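Local coordinates for extracellular solute-binding protein family 1 (Alicyclobacillus acidocaldarius subsp. acidocaldarius, PDB 4OVJ) that probably binds a solute outside the cell and delivers it to an ABC-type importer, as a family 1 extracellular solute-binding protein, at residues Pro23-Thr28 and Thr304-Gln309; Leu136-Val141 and Leu290-Ser295; Thr205-Thr210 and Gln404-Ala409. One frame throughout, in Å; residues are numbered along the deposited sequence.

How the contacts relate
Strung along an elongated two-lobed chain, the three contacts touch one another nowhere. Contact 2 lies near the middle, about 4 Å from the centre of the chain, where strands 128-144 and 293-300 pair. Contact 1 sits at one end, its centre about 33 Å from that of contact 2; both reach the same mixed sheet, and strand 293-300 is followed, after a short loop, by helix 307-319, whose start forms half of contact 1. Along the chain, contact 2 is nested inside the loop that contact 1 closes. Contact 3, about 24 Å from contact 2 between centres, brings in the C-terminal helix 398-414; its segments alternate with those of both others, consistent with lobes built from interleaved pieces of chain.

Contact 1 (Pro23-Thr28 and Thr304-Gln309); sequences PVVTLT and TKYPQQ
V25 sits over one face of the Y306 ring: its CB stands 3.9 Å from the ring centroid and only 6° off the normal, a CH-pi contact, while CG1 comes within 3.6 Å of Y306 CE1. The other V25 branch, CG2, meets Q309 CG at 3.7 Å, so the branched valine fills the angle between ring and glutamine. Q309 can offer its methylenes this way because its chain bends at chi2 (90°), laying the aliphatic part against the valine. L27 reaches in deeper, with CD2 against Y306 CB at 3.7 Å and CD1 against the backbone O of Q309. On the far face of the tyrosine ring sits CB of K305, making a sandwich with V25. Without the ring and hydroxyl, as with an alanine at Y306, V25 would probably face a gap and the water on T26 N would be likely to lose its second anchor.

That water lies 3.0 Å from Y306 OH; a second one donates to P23 O and receives a weak bond from Q309 NE2. Further out, T304 OG1 accepts from Y306 N at 3.1 Å, an ST turn, and is itself bonded to D83, which also holds T28 N. The contact lies at the surface of an alpha/beta lobe, where strand 25-31, first in the chain and bonded to 55-61 and 84-87, packs on the N-cap residue and first turn of helix 307-319.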
ATOM      1  N   PRO A  23     -21.403  31.894   8.725  1.00 17.48           N
ATOM      2  CA  PRO A  23     -21.258  31.917  10.170  1.00 15.75           C
ATOM      3  C   PRO A  23     -20.354  30.794  10.687  1.00 14.06           C
ATOM      4  O   PRO A  23     -20.286  29.706  10.098  1.00 13.64           O
ATOM      5  CB  PRO A  23     -22.688  31.736  10.686  1.00 18.39           C
ATOM      6  CG  PRO A  23     -23.565  32.112   9.556  1.00 19.56           C
ATOM      7  CD  PRO A  23     -22.812  31.809   8.306  1.00 19.69           C
ATOM      8  N   VAL A  24     -19.677  31.088  11.789  1.00 11.63           N
ATOM      9  CA  VAL A  24     -18.742  30.184  12.388  1.00 11.19           C
ATOM     10  C   VAL A  24     -19.412  28.877  12.821  1.00 11.16           C
ATOM     11  O   VAL A  24     -20.541  28.866  13.322  1.00 12.40           O
ATOM     12  CB  VAL A  24     -17.996  30.860  13.560  1.00 11.91           C
ATOM     13  CG1 VAL A  24     -18.961  31.309  14.643  1.00 13.65           C
ATOM     14  CG2 VAL A  24     -16.945  29.929  14.132  1.00 12.66           C
ATOM     15  N   VAL A  25     -18.720  27.771  12.554  1.00 11.01           N
ATOM     16  CA  VAL A  25     -19.165  26.444  12.986  1.00 11.27           C
ATOM     17  C   VAL A  25     -17.970  25.687  13.516  1.00 10.84           C
ATOM     18  O   VAL A  25     -16.828  26.063  13.253  1.00 10.07           O
ATOM     19  CB  VAL A  25     -19.818  25.625  11.836  1.00 13.44           C
ATOM     20  CG1 VAL A  25     -20.950  26.405  11.177  1.00 14.55           C
ATOM     21  CG2 VAL A  25     -18.793  25.177  10.810  1.00 14.03           C
ATOM     22  N   THR A  26     -18.248  24.620  14.255  1.00 11.59           N
ATOM     23  CA  THR A  26     -17.237  23.700  14.744  1.00 11.78           C
ATOM     24  C   THR A  26     -17.487  22.295  14.199  1.00 11.93           C
ATOM     25  O   THR A  26     -18.616  21.780  14.258  1.00 14.25           O
ATOM     26  CB  THR A  26     -17.241  23.644  16.275  1.00 14.81           C
ATOM     27  OG1 THR A  26     -16.946  24.940  16.786  1.00 19.40           O
ATOM     28  CG2 THR A  26     -16.209  22.637  16.802  1.00 16.57           C
ATOM     29  N   LEU A  27     -16.425  21.692  13.671  1.00 11.03           N
ATOM     30  CA  LEU A  27     -16.428  20.302  13.225  1.00 10.78           C
ATOM     31  C   LEU A  27     -15.609  19.480  14.189  1.00  9.58           C
ATOM     32  O   LEU A  27     -14.505  19.887  14.553  1.00 10.02           O
ATOM     33  CB  LEU A  27     -15.768  20.160  11.854  1.00 11.18           C
ATOM     34  CG  LEU A  27     -16.376  20.949  10.702  1.00 13.06           C
ATOM     35  CD1 LEU A  27     -15.455  20.934   9.494  1.00 13.73           C
ATOM     36  CD2 LEU A  27     -17.722  20.362  10.331  1.00 15.06           C
ATOM     37  N   THR A  28     -16.116  18.314  14.578  1.00  8.90           N
ATOM     38  CA  THR A  28     -15.304  17.338  15.324  1.00  8.86           C
ATOM     39  C   THR A  28     -14.596  16.402  14.337  1.00  7.66           C
ATOM     40  O   THR A  28     -15.129  16.096  13.277  1.00  7.77           O
ATOM     41  CB  THR A  28     -16.174  16.508  16.279  1.00  9.94           C
ATOM     42  OG1 THR A  28     -17.317  16.033  15.572  1.00 11.77           O
ATOM     43  CG2 THR A  28     -16.608  17.363  17.463  1.00 12.06           C
ATOM     44  N   THR A 304     -23.863  14.716   9.715  1.00 11.94           N
ATOM     45  CA  THR A 304     -23.230  15.959  10.103  1.00 10.32           C
ATOM     46  C   THR A 304     -24.170  17.137   9.816  1.00 11.03           C
ATOM     47  O   THR A 304     -24.853  17.172   8.795  1.00 10.99           O
ATOM     48  CB  THR A 304     -21.872  16.197   9.414  1.00  9.87           C
ATOM     49  OG1 THR A 304     -21.342  17.434   9.884  1.00 10.32           O
ATOM     50  CG2 THR A 304     -21.987  16.283   7.894  1.00  9.64           C
ATOM     51  N   LYS A 305     -24.201  18.092  10.736  1.00 11.76           N
ATOM     52  CA  LYS A 305     -24.956  19.320  10.530  1.00 12.77           C
ATOM     53  C   LYS A 305     -24.285  20.263   9.535  1.00 11.32           C
ATOM     54  O   LYS A 305     -24.928  21.194   9.043  1.00 11.64           O
ATOM     55  CB  LYS A 305     -25.155  20.036  11.868  1.00 15.10           C
ATOM     56  CG  LYS A 305     -25.993  19.215  12.828  1.00 18.74           C
ATOM     57  CD  LYS A 305     -26.137  19.865  14.188  1.00 26.43           C
ATOM     58  CE  LYS A 305     -26.959  18.978  15.108  1.00 34.02           C
ATOM     59  NZ  LYS A 305     -26.749  19.355  16.532  1.00 44.34           N
ATOM     60  N   TYR A 306     -23.010  20.007   9.231  1.00 11.07           N
ATOM     61  CA  TYR A 306     -22.178  20.933   8.459  1.00 11.81           C
ATOM     62  C   TYR A 306     -21.475  20.251   7.289  1.00 10.97           C
ATOM     63  O   TYR A 306     -20.241  20.299   7.182  1.00 10.49           O
ATOM     64  CB  TYR A 306     -21.146  21.557   9.392  1.00 12.64           C
ATOM     65  CG  TYR A 306     -21.762  22.145  10.631  1.00 12.88           C
ATOM     66  CD1 TYR A 306     -22.718  23.152  10.539  1.00 13.13           C
ATOM     67  CD2 TYR A 306     -21.411  21.676  11.895  1.00 13.47           C
ATOM     68  CE1 TYR A 306     -23.289  23.698  11.678  1.00 15.21           C
ATOM     69  CE2 TYR A 306     -21.978  22.209  13.037  1.00 15.25           C
ATOM     70  CZ  TYR A 306     -22.917  23.214  12.918  1.00 16.04           C
ATOM     71  OH  TYR A 306     -23.468  23.736  14.047  1.00 21.67           O
ATOM     72  N   PRO A 307     -22.252  19.646   6.382  1.00 10.79           N
ATOM     73  CA  PRO A 307     -21.600  18.937   5.284  1.00 11.34           C
ATOM     74  C   PRO A 307     -20.725  19.808   4.372  1.00 11.40           C
ATOM     75  O   PRO A 307     -19.697  19.326   3.904  1.00 12.05           O
ATOM     76  CB  PRO A 307     -22.768  18.304   4.521  1.00 11.84           C
ATOM     77  CG  PRO A 307     -23.953  19.149   4.852  1.00 11.57           C
ATOM     78  CD  PRO A 307     -23.729  19.617   6.261  1.00 11.20           C
ATOM     79  N   GLN A 308     -21.105  21.061   4.135  0.50 11.42           N
ATOM     80  CA  GLN A 308     -20.310  21.929   3.274  0.50 12.19           C
ATOM     81  C   GLN A 308     -18.945  22.217   3.895  0.50 10.58           C
ATOM     82  O   GLN A 308     -17.916  22.137   3.221  0.50 10.58           O
ATOM     83  CB  GLN A 308     -21.064  23.224   2.970  0.50 15.42           C
ATOM     84  CG  GLN A 308     -22.433  22.981   2.346  0.50 17.94           C
ATOM     85  CD  GLN A 308     -23.303  24.222   2.328  0.50 22.38           C
ATOM     86  OE1 GLN A 308     -23.052  25.159   1.570  0.50 28.37           O
ATOM     87  NE2 GLN A 308     -24.335  24.233   3.164  0.50 26.50           N
ATOM     88  N   GLN A 309     -18.931  22.523   5.187  1.00 10.00           N
ATOM     89  CA  GLN A 309     -17.669  22.792   5.888  1.00  9.67           C
ATOM     90  C   GLN A 309     -16.848  21.499   6.040  1.00  9.06           C
ATOM     91  O   GLN A 309     -15.624  21.525   5.964  1.00  8.62           O
ATOM     92  CB  GLN A 309     -17.929  23.439   7.236  1.00 10.54           C
ATOM     93  CG  GLN A 309     -18.508  24.850   7.158  1.00 12.12           C
ATOM     94  CD  GLN A 309     -20.028  24.898   7.143  1.00 15.17           C
ATOM     95  OE1 GLN A 309     -20.710  23.903   6.876  1.00 14.49           O
ATOM     96  NE2 GLN A 309     -20.571  26.072   7.464  1.00 19.88           N
TER
HETATM   97  O   HOH W   1     -18.410  28.265   8.750  1.00 12.80           O
HETATM   98  O   HOH W   2     -20.952  24.736  15.392  1.00 14.22           O

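Contact 2 (Leu136-Val141 and Leu290-Ser295); sequences LNNYAV and LYIKPS. With SO4 (sulfate ion), chain B.
K293 N donates to N137 O at 2.8 Å in a nearly straight bond (162° at the hydrogen), and N137 O also receives a CA-H...O contact from I292. The return bond, N137 N to K293 O, is longer at 3.1 Å and more bent, its donor lying in the carbonyl plane. N137 and K293 thus form a hydrogen-bonded antiparallel pair, followed by L136 and P294 as a non-hydrogen-bonded one; proline suits that place, where its missing N-H costs no bond to the partner strand.

On the face carrying L136, CD2 of this leucine packs against I292 CG2 at 3.6 Å. The branched isoleucine serves two neighbours, for its CD1 reaches N138 CB and OD1, the two side chains lying side by side and pointing the same way. N138 CG sits between its own backbone N and carbonyl carbon (chi1 58°), which lets ND2 bond to Y139 O at 2.9 Å from above the carbonyl plane. Its buried OD1 has no polar partner in the model.

These pairs belong to the central mixed sheet, where strand 128-144 meets strand 293-300 near the middle of the two-lobed binding-protein fold. Past them the chains separate, and a water bridges Y139 N and Y291 O, above the centre of the Y291 ring. The aliphatic CB of Y139 meets L290 CD1, while its ring stacks on W260 and its hydroxyl donates to sulfate O4 at 2.8 Å. S184 and W260 also bind this ion, which probably came from the crystallisation liquor.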
ATOM      1  N   LEU A 136      -0.966   6.863  -0.028  1.00  9.12           N
ATOM      2  CA  LEU A 136      -0.809   5.748  -0.945  1.00  9.22           C
ATOM      3  C   LEU A 136       0.485   4.962  -0.733  1.00  9.06           C
ATOM      4  O   LEU A 136       1.471   5.487  -0.226  1.00  9.10           O
ATOM      5  CB  LEU A 136      -0.774   6.290  -2.368  1.00  9.77           C
ATOM      6  CG  LEU A 136      -1.933   7.190  -2.789  1.00 11.10           C
ATOM      7  CD1 LEU A 136      -1.745   7.643  -4.230  1.00 11.84           C
ATOM      8  CD2 LEU A 136      -3.261   6.461  -2.635  1.00 12.10           C
ATOM      9  N   ASN A 137       0.461   3.704  -1.157  1.00  8.45           N
ATOM     10  CA  ASN A 137       1.656   2.897  -1.290  1.00  8.55           C
ATOM     11  C   ASN A 137       1.452   1.930  -2.455  1.00  7.80           C
ATOM     12  O   ASN A 137       0.329   1.612  -2.822  1.00  8.89           O
ATOM     13  CB  ASN A 137       1.913   2.142   0.004  1.00  9.47           C
ATOM     14  CG  ASN A 137       3.378   1.811   0.250  1.00 10.54           C
ATOM     15  OD1 ASN A 137       4.263   1.996  -0.596  1.00 10.70           O
ATOM     16  ND2 ASN A 137       3.637   1.320   1.452  1.00 12.23           N
ATOM     17  N   ASN A 138       2.537   1.453  -3.034  1.00  7.76           N
ATOM     18  CA  ASN A 138       2.450   0.391  -4.020  1.00  8.11           C
ATOM     19  C   ASN A 138       3.790  -0.317  -4.152  1.00  7.71           C
ATOM     20  O   ASN A 138       4.805   0.164  -3.664  1.00  7.48           O
ATOM     21  CB  ASN A 138       1.984   0.935  -5.373  1.00  8.99           C
ATOM     22  CG  ASN A 138       2.891   2.013  -5.921  1.00 10.45           C
ATOM     23  OD1 ASN A 138       2.644   3.203  -5.725  1.00 12.41           O
ATOM     24  ND2 ASN A 138       3.945   1.607  -6.635  1.00 10.72           N
ATOM     25  N   TYR A 139       3.774  -1.470  -4.803  1.00  8.67           N
ATOM     26  CA  TYR A 139       4.994  -2.218  -5.043  1.00  8.11           C
ATOM     27  C   TYR A 139       5.897  -1.521  -6.049  1.00  7.68           C
ATOM     28  O   TYR A 139       5.434  -0.847  -6.973  1.00  8.47           O
ATOM     29  CB  TYR A 139       4.659  -3.619  -5.549  1.00  9.69           C
ATOM     30  CG  TYR A 139       4.318  -4.596  -4.446  1.00 11.17           C
ATOM     31  CD1 TYR A 139       5.228  -4.868  -3.438  1.00 13.30           C
ATOM     32  CD2 TYR A 139       3.102  -5.289  -4.443  1.00 12.87           C
ATOM     33  CE1 TYR A 139       4.939  -5.777  -2.429  1.00 12.58           C
ATOM     34  CE2 TYR A 139       2.809  -6.200  -3.440  1.00 13.81           C
ATOM     35  CZ  TYR A 139       3.736  -6.438  -2.441  1.00 12.91           C
ATOM     36  OH  TYR A 139       3.464  -7.329  -1.437  1.00 17.65           O
ATOM     37  N   ALA A 140       7.193  -1.698  -5.854  1.00  8.38           N
ATOM     38  CA  ALA A 140       8.207  -1.244  -6.795  1.00  7.79           C
ATOM     39  C   ALA A 140       9.378  -2.206  -6.719  1.00  8.05           C
ATOM     40  O   ALA A 140       9.551  -2.905  -5.722  1.00  8.89           O
ATOM     41  CB  ALA A 140       8.680   0.142  -6.413  1.00  8.70           C
ATOM     42  N   VAL A 141      10.163  -2.239  -7.782  1.00  8.00           N
ATOM     43  CA  VAL A 141      11.497  -2.813  -7.729  1.00  7.69           C
ATOM     44  C   VAL A 141      12.445  -1.692  -7.352  1.00  6.83           C
ATOM     45  O   VAL A 141      12.518  -0.676  -8.031  1.00  6.94           O
ATOM     46  CB  VAL A 141      11.896  -3.424  -9.075  1.00  9.02           C
ATOM     47  CG1 VAL A 141      13.338  -3.880  -9.035  1.00  9.85           C
ATOM     48  CG2 VAL A 141      10.973  -4.578  -9.428  1.00 10.50           C
ATOM     49  N   LEU A 290      -0.720  -4.610 -10.690  1.00  8.42           N
ATOM     50  CA  LEU A 290      -0.432  -3.535  -9.759  1.00  7.60           C
ATOM     51  C   LEU A 290      -1.716  -2.876  -9.274  1.00  7.67           C
ATOM     52  O   LEU A 290      -2.652  -2.675 -10.040  1.00  7.92           O
ATOM     53  CB  LEU A 290       0.458  -2.493 -10.415  1.00  8.44           C
ATOM     54  CG  LEU A 290       1.188  -1.521  -9.485  1.00  9.81           C
ATOM     55  CD1 LEU A 290       2.175  -2.242  -8.572  1.00 10.88           C
ATOM     56  CD2 LEU A 290       1.895  -0.462 -10.326  1.00 10.56           C
ATOM     57  N   TYR A 291      -1.731  -2.560  -7.990  1.00  8.79           N
ATOM     58  CA  TYR A 291      -2.774  -1.750  -7.362  1.00  8.92           C
ATOM     59  C   TYR A 291      -2.088  -0.749  -6.452  1.00  9.03           C
ATOM     60  O   TYR A 291      -0.934  -0.928  -6.052  1.00  9.58           O
ATOM     61  CB  TYR A 291      -3.733  -2.609  -6.534  1.00  9.88           C
ATOM     62  CG  TYR A 291      -3.041  -3.427  -5.463  1.00 10.10           C
ATOM     63  CD1 TYR A 291      -2.407  -4.627  -5.777  1.00 11.06           C
ATOM     64  CD2 TYR A 291      -2.969  -2.973  -4.154  1.00 10.28           C
ATOM     65  CE1 TYR A 291      -1.740  -5.367  -4.809  1.00 11.01           C
ATOM     66  CE2 TYR A 291      -2.319  -3.709  -3.180  1.00 11.43           C
ATOM     67  CZ  TYR A 291      -1.690  -4.897  -3.519  1.00 10.46           C
ATOM     68  OH  TYR A 291      -1.040  -5.626  -2.554  1.00 13.91           O
ATOM     69  N   ILE A 292      -2.815   0.300  -6.122  1.00  8.57           N
ATOM     70  CA  ILE A 292      -2.382   1.266  -5.134  1.00  9.57           C
ATOM     71  C   ILE A 292      -3.106   0.934  -3.840  1.00  9.80           C
ATOM     72  O   ILE A 292      -4.319   0.824  -3.821  1.00 11.19           O
ATOM     73  CB  ILE A 292      -2.723   2.711  -5.558  1.00 10.76           C
ATOM     74  CG1 ILE A 292      -2.305   2.983  -7.003  1.00 11.52           C
ATOM     75  CG2 ILE A 292      -2.067   3.698  -4.611  1.00 11.91           C
ATOM     76  CD1 ILE A 292      -0.847   2.736  -7.300  1.00 11.36           C
ATOM     77  N   LYS A 293      -2.358   0.790  -2.761  1.00  9.64           N
ATOM     78  CA  LYS A 293      -2.952   0.482  -1.470  1.00 10.52           C
ATOM     79  C   LYS A 293      -3.282   1.804  -0.787  1.00 10.52           C
ATOM     80  O   LYS A 293      -2.396   2.624  -0.595  1.00 11.06           O
ATOM     81  CB  LYS A 293      -1.962  -0.303  -0.623  1.00 12.99           C
ATOM     82  CG  LYS A 293      -2.474  -0.712   0.747  1.00 15.55           C
ATOM     83  CD  LYS A 293      -1.426  -1.554   1.466  1.00 19.79           C
ATOM     84  CE  LYS A 293      -1.692  -1.611   2.956  1.00 28.22           C
ATOM     85  NZ  LYS A 293      -2.845  -2.498   3.247  1.00 33.60           N
ATOM     86  N   PRO A 294      -4.560   2.025  -0.433  1.00 11.39           N
ATOM     87  CA  PRO A 294      -4.902   3.205   0.350  1.00 11.10           C
ATOM     88  C   PRO A 294      -4.489   3.017   1.805  1.00 10.86           C
ATOM     89  O   PRO A 294      -4.850   2.017   2.436  1.00 14.52           O
ATOM     90  CB  PRO A 294      -6.420   3.284   0.197  1.00 11.33           C
ATOM     91  CG  PRO A 294      -6.847   1.859   0.075  1.00 12.64           C
ATOM     92  CD  PRO A 294      -5.724   1.128  -0.617  1.00 12.35           C
ATOM     93  N   SER A 295      -3.713   3.947   2.347  1.00 10.44           N
ATOM     94  CA  SER A 295      -3.246   3.787   3.716  1.00 10.84           C
ATOM     95  C   SER A 295      -4.419   3.871   4.688  1.00 10.38           C
ATOM     96  O   SER A 295      -4.522   3.099   5.638  1.00 11.23           O
ATOM     97  CB  SER A 295      -2.237   4.874   4.051  1.00 12.58           C
ATOM     98  OG  SER A 295      -1.167   4.814   3.129  1.00 18.70           O
TER
HETATM   99  S   SO4 B 501       5.209  -7.882   1.672  0.50 21.07           S
HETATM  100  O1  SO4 B 501       5.216  -9.168   2.397  0.50 18.09           O
HETATM  101  O2  SO4 B 501       3.901  -7.193   1.817  0.50 17.34           O
HETATM  102  O3  SO4 B 501       6.242  -6.997   2.248  0.50 19.69           O
HETATM  103  O4  SO4 B 501       5.518  -8.143   0.251  0.50 16.14           O
HETATM  104  O   HOH W   3       1.065  -2.582  -5.130  1.00 10.59           O

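Contact 3 (Thr205-Thr210 and Gln404-Ala409)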
ATOM      1  N   THR A 205     -14.651 -16.456   1.113  1.00 23.35           N
ATOM      2  CA  THR A 205     -15.071 -17.805   1.518  1.00 23.62           C
ATOM      3  C   THR A 205     -14.144 -18.903   0.993  1.00 22.42           C
ATOM      4  O   THR A 205     -14.191 -20.042   1.466  1.00 21.26           O
ATOM      5  CB  THR A 205     -16.513 -18.136   1.066  1.00 26.63           C
ATOM      6  OG1 THR A 205     -16.617 -18.079  -0.366  1.00 24.16           O
ATOM      7  CG2 THR A 205     -17.508 -17.166   1.702  1.00 29.65           C
ATOM      8  N   LYS A 206     -13.321 -18.571   0.005  1.00 18.08           N
ATOM      9  CA  LYS A 206     -12.298 -19.493  -0.466  1.00 16.94           C
ATOM     10  C   LYS A 206     -11.173 -18.730  -1.149  1.00 14.58           C
ATOM     11  O   LYS A 206     -11.285 -17.530  -1.389  1.00 14.97           O
ATOM     12  CB  LYS A 206     -12.875 -20.551  -1.403  1.00 23.69           C
ATOM     13  CG  LYS A 206     -13.837 -20.063  -2.452  1.00 28.73           C
ATOM     14  CD  LYS A 206     -14.343 -21.196  -3.344  1.00 31.94           C
ATOM     15  CE  LYS A 206     -15.139 -22.221  -2.552  1.00 37.47           C
ATOM     16  NZ  LYS A 206     -16.007 -23.043  -3.436  1.00 43.32           N
ATOM     17  N   LEU A 207     -10.092 -19.437  -1.439  1.00 13.62           N
ATOM     18  CA  LEU A 207      -8.987 -18.846  -2.175  1.00 13.06           C
ATOM     19  C   LEU A 207      -9.471 -18.527  -3.575  1.00 13.23           C
ATOM     20  O   LEU A 207     -10.332 -19.222  -4.116  1.00 15.85           O
ATOM     21  CB  LEU A 207      -7.797 -19.792  -2.216  1.00 14.74           C
ATOM     22  CG  LEU A 207      -7.176 -20.119  -0.854  1.00 15.33           C
ATOM     23  CD1 LEU A 207      -6.052 -21.112  -1.038  1.00 16.53           C
ATOM     24  CD2 LEU A 207      -6.658 -18.865  -0.166  1.00 15.75           C
ATOM     25  N   GLY A 208      -8.914 -17.473  -4.153  1.00 12.37           N
ATOM     26  CA  GLY A 208      -9.351 -16.991  -5.452  1.00 10.84           C
ATOM     27  C   GLY A 208      -8.419 -17.322  -6.597  1.00  9.93           C
ATOM     28  O   GLY A 208      -8.505 -16.701  -7.656  1.00 10.64           O
ATOM     29  N   PHE A 209      -7.522 -18.279  -6.396  1.00 10.27           N
ATOM     30  CA  PHE A 209      -6.564 -18.668  -7.424  1.00 10.98           C
ATOM     31  C   PHE A 209      -6.457 -20.182  -7.493  1.00 13.00           C
ATOM     32  O   PHE A 209      -6.897 -20.891  -6.588  1.00 13.72           O
ATOM     33  CB  PHE A 209      -5.188 -18.076  -7.124  1.00 10.13           C
ATOM     34  CG  PHE A 209      -4.627 -18.524  -5.810  1.00  9.80           C
ATOM     35  CD1 PHE A 209      -3.855 -19.681  -5.720  1.00  9.45           C
ATOM     36  CD2 PHE A 209      -4.907 -17.814  -4.648  1.00  9.05           C
ATOM     37  CE1 PHE A 209      -3.360 -20.103  -4.504  1.00 10.28           C
ATOM     38  CE2 PHE A 209      -4.401 -18.227  -3.431  1.00  9.75           C
ATOM     39  CZ  PHE A 209      -3.632 -19.379  -3.360  1.00 10.42           C
ATOM     40  N   THR A 210      -5.838 -20.663  -8.565  1.00 14.07           N
ATOM     41  CA  THR A 210      -5.679 -22.094  -8.799  1.00 15.76           C
ATOM     42  C   THR A 210      -4.279 -22.565  -8.420  1.00 14.57           C
ATOM     43  O   THR A 210      -3.340 -21.778  -8.297  1.00 14.34           O
ATOM     44  CB  THR A 210      -5.877 -22.425 -10.279  1.00 18.56           C
ATOM     45  OG1 THR A 210      -4.876 -21.757 -11.048  1.00 22.04           O
ATOM     46  CG2 THR A 210      -7.261 -22.005 -10.753  1.00 20.00           C
ATOM     47  N   GLN A 404      -0.667 -28.451  -0.327  1.00 20.29           N
ATOM     48  CA  GLN A 404      -0.789 -28.487   1.122  1.00 23.20           C
ATOM     49  C   GLN A 404      -1.297 -27.154   1.662  1.00 21.70           C
ATOM     50  O   GLN A 404      -2.249 -27.113   2.447  1.00 24.44           O
ATOM     51  CB  GLN A 404       0.572 -28.836   1.739  1.00 28.17           C
ATOM     52  CG  GLN A 404       0.552 -29.062   3.239  1.00 33.89           C
ATOM     53  CD  GLN A 404       1.799 -29.778   3.741  1.00 39.37           C
ATOM     54  OE1 GLN A 404       2.812 -29.145   4.036  1.00 45.65           O
ATOM     55  NE2 GLN A 404       1.727 -31.104   3.851  1.00 44.39           N
ATOM     56  N   PHE A 405      -0.679 -26.064   1.218  1.00 19.69           N
ATOM     57  CA  PHE A 405      -1.081 -24.734   1.663  1.00 17.64           C
ATOM     58  C   PHE A 405      -2.539 -24.422   1.323  1.00 16.37           C
ATOM     59  O   PHE A 405      -3.259 -23.868   2.146  1.00 18.44           O
ATOM     60  CB  PHE A 405      -0.182 -23.628   1.086  1.00 15.79           C
ATOM     61  CG  PHE A 405      -0.790 -22.261   1.213  1.00 15.75           C
ATOM     62  CD1 PHE A 405      -0.764 -21.596   2.429  1.00 15.61           C
ATOM     63  CD2 PHE A 405      -1.448 -21.669   0.142  1.00 15.50           C
ATOM     64  CE1 PHE A 405      -1.357 -20.356   2.577  1.00 14.79           C
ATOM     65  CE2 PHE A 405      -2.043 -20.428   0.284  1.00 14.66           C
ATOM     66  CZ  PHE A 405      -1.996 -19.770   1.503  1.00 14.62           C
HETATM   67  N   MSE A 406      -2.949 -24.762   0.104  1.00 17.32           N
HETATM   68  CA  MSE A 406      -4.286 -24.425  -0.394  1.00 17.06           C
HETATM   69  C   MSE A 406      -5.346 -25.213   0.314  1.00 17.87           C
HETATM   70  O   MSE A 406      -6.397 -24.663   0.652  1.00 19.16           O
HETATM   71  CB  MSE A 406      -4.370 -24.674  -1.890  1.00 17.87           C
HETATM   72  CG  MSE A 406      -3.607 -23.590  -2.629  1.00 16.73           C
HETATM   73 SE   MSE A 406      -3.661 -23.916  -4.556  1.00 19.46          SE
HETATM   74  CE  MSE A 406      -5.547 -23.380  -4.795  1.00 20.45           C
ATOM     75  N   GLN A 407      -5.092 -26.498   0.555  1.00 20.78           N
ATOM     76  CA  GLN A 407      -6.051 -27.334   1.281  1.00 20.56           C
ATOM     77  C   GLN A 407      -6.254 -26.763   2.686  1.00 20.80           C
ATOM     78  O   GLN A 407      -7.385 -26.608   3.148  1.00 24.57           O
ATOM     79  CB  GLN A 407      -5.550 -28.779   1.367  1.00 24.17           C
ATOM     80  CG  GLN A 407      -6.540 -29.749   1.993  1.00 29.15           C
ATOM     81  CD  GLN A 407      -5.912 -31.092   2.330  1.00 35.75           C
ATOM     82  OE1 GLN A 407      -4.687 -31.218   2.457  1.00 37.85           O
ATOM     83  NE2 GLN A 407      -6.756 -32.105   2.494  1.00 41.46           N
ATOM     84  N   GLU A 408      -5.147 -26.430   3.340  1.00 20.55           N
ATOM     85  CA  GLU A 408      -5.165 -25.864   4.687  1.00 23.46           C
ATOM     86  C   GLU A 408      -5.947 -24.555   4.760  1.00 21.31           C
ATOM     87  O   GLU A 408      -6.830 -24.403   5.610  1.00 25.12           O
ATOM     88  CB  GLU A 408      -3.730 -25.660   5.179  1.00 27.25           C
ATOM     89  CG  GLU A 408      -3.596 -24.922   6.503  1.00 35.38           C
ATOM     90  CD  GLU A 408      -2.215 -25.062   7.140  1.00 41.20           C
ATOM     91  OE1 GLU A 408      -2.028 -24.529   8.257  1.00 51.46           O
ATOM     92  OE2 GLU A 408      -1.318 -25.694   6.536  1.00 49.58           O
ATOM     93  N   ALA A 409      -5.613 -23.620   3.870  1.00 19.29           N
ATOM     94  CA  ALA A 409      -6.245 -22.312   3.835  1.00 18.84           C
ATOM     95  C   ALA A 409      -7.736 -22.420   3.501  1.00 17.98           C
ATOM     96  O   ALA A 409      -8.554 -21.778   4.146  1.00 20.81           O
ATOM     97  CB  ALA A 409      -5.534 -21.406   2.833  1.00 19.76           C
TER
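L207 pushes one methyl, CD1, against the helix, where it touches three residues: CG of M406 at 3.8 Å, CB of A409 at 3.9 Å and, more loosely, CE2 of F405. Its CG is anti to the carbonyl carbon (chi1 -63°), and chi2 near 180° carries CD1 forward, while CD2 branches off and rests on A409 CB. Alanine suits that position on the helix because its short side chain lets the leucine come close to the backbone, and CD1 indeed lies 3.8 Å from M406 CA.

M406, a selenomethionine standing in for methionine, spans the other part of the interface. Its chain leaves the helix extended and then bends at chi3 (74°), bringing the terminal methyl CE to 3.4 Å from the backbone O of F209. The selenium lies 3.8 Å from F209 CE1 and approaches the ring obliquely, 5.0 Å from its centroid: a Met-aromatic contact. Methionine, long, flexible and unbranched, is well suited to follow the loop in this way, passing beside the ring and ending with its methyl close to the carbonyl oxygen of F209.

F209 has CG lodged between its backbone N and carbonyl carbon (chi1 60°), a rotamer that swings the ring back toward the helix. There its CZ meets F405 CE2 at 4.1 Å, edge against edge, with the side chains crossing at about a right angle. F405 keeps A409 CB over one face, near the rim, and packs edge-to-face on F384, while F209 does the same with F188.

Around this apolar patch, N410 accepts from L207 N, and T210 sits at the N-cap position of helix 211-226, its OG1 hydrogen-bonded to T213 OG1. The arrangement is plain loop-on-helix hydrophobic packing, with the C-terminal helix 398-414 laid against the weakly bonded strand 207-208 and F209, and W185 of helix 185-194 touching L207 and F209.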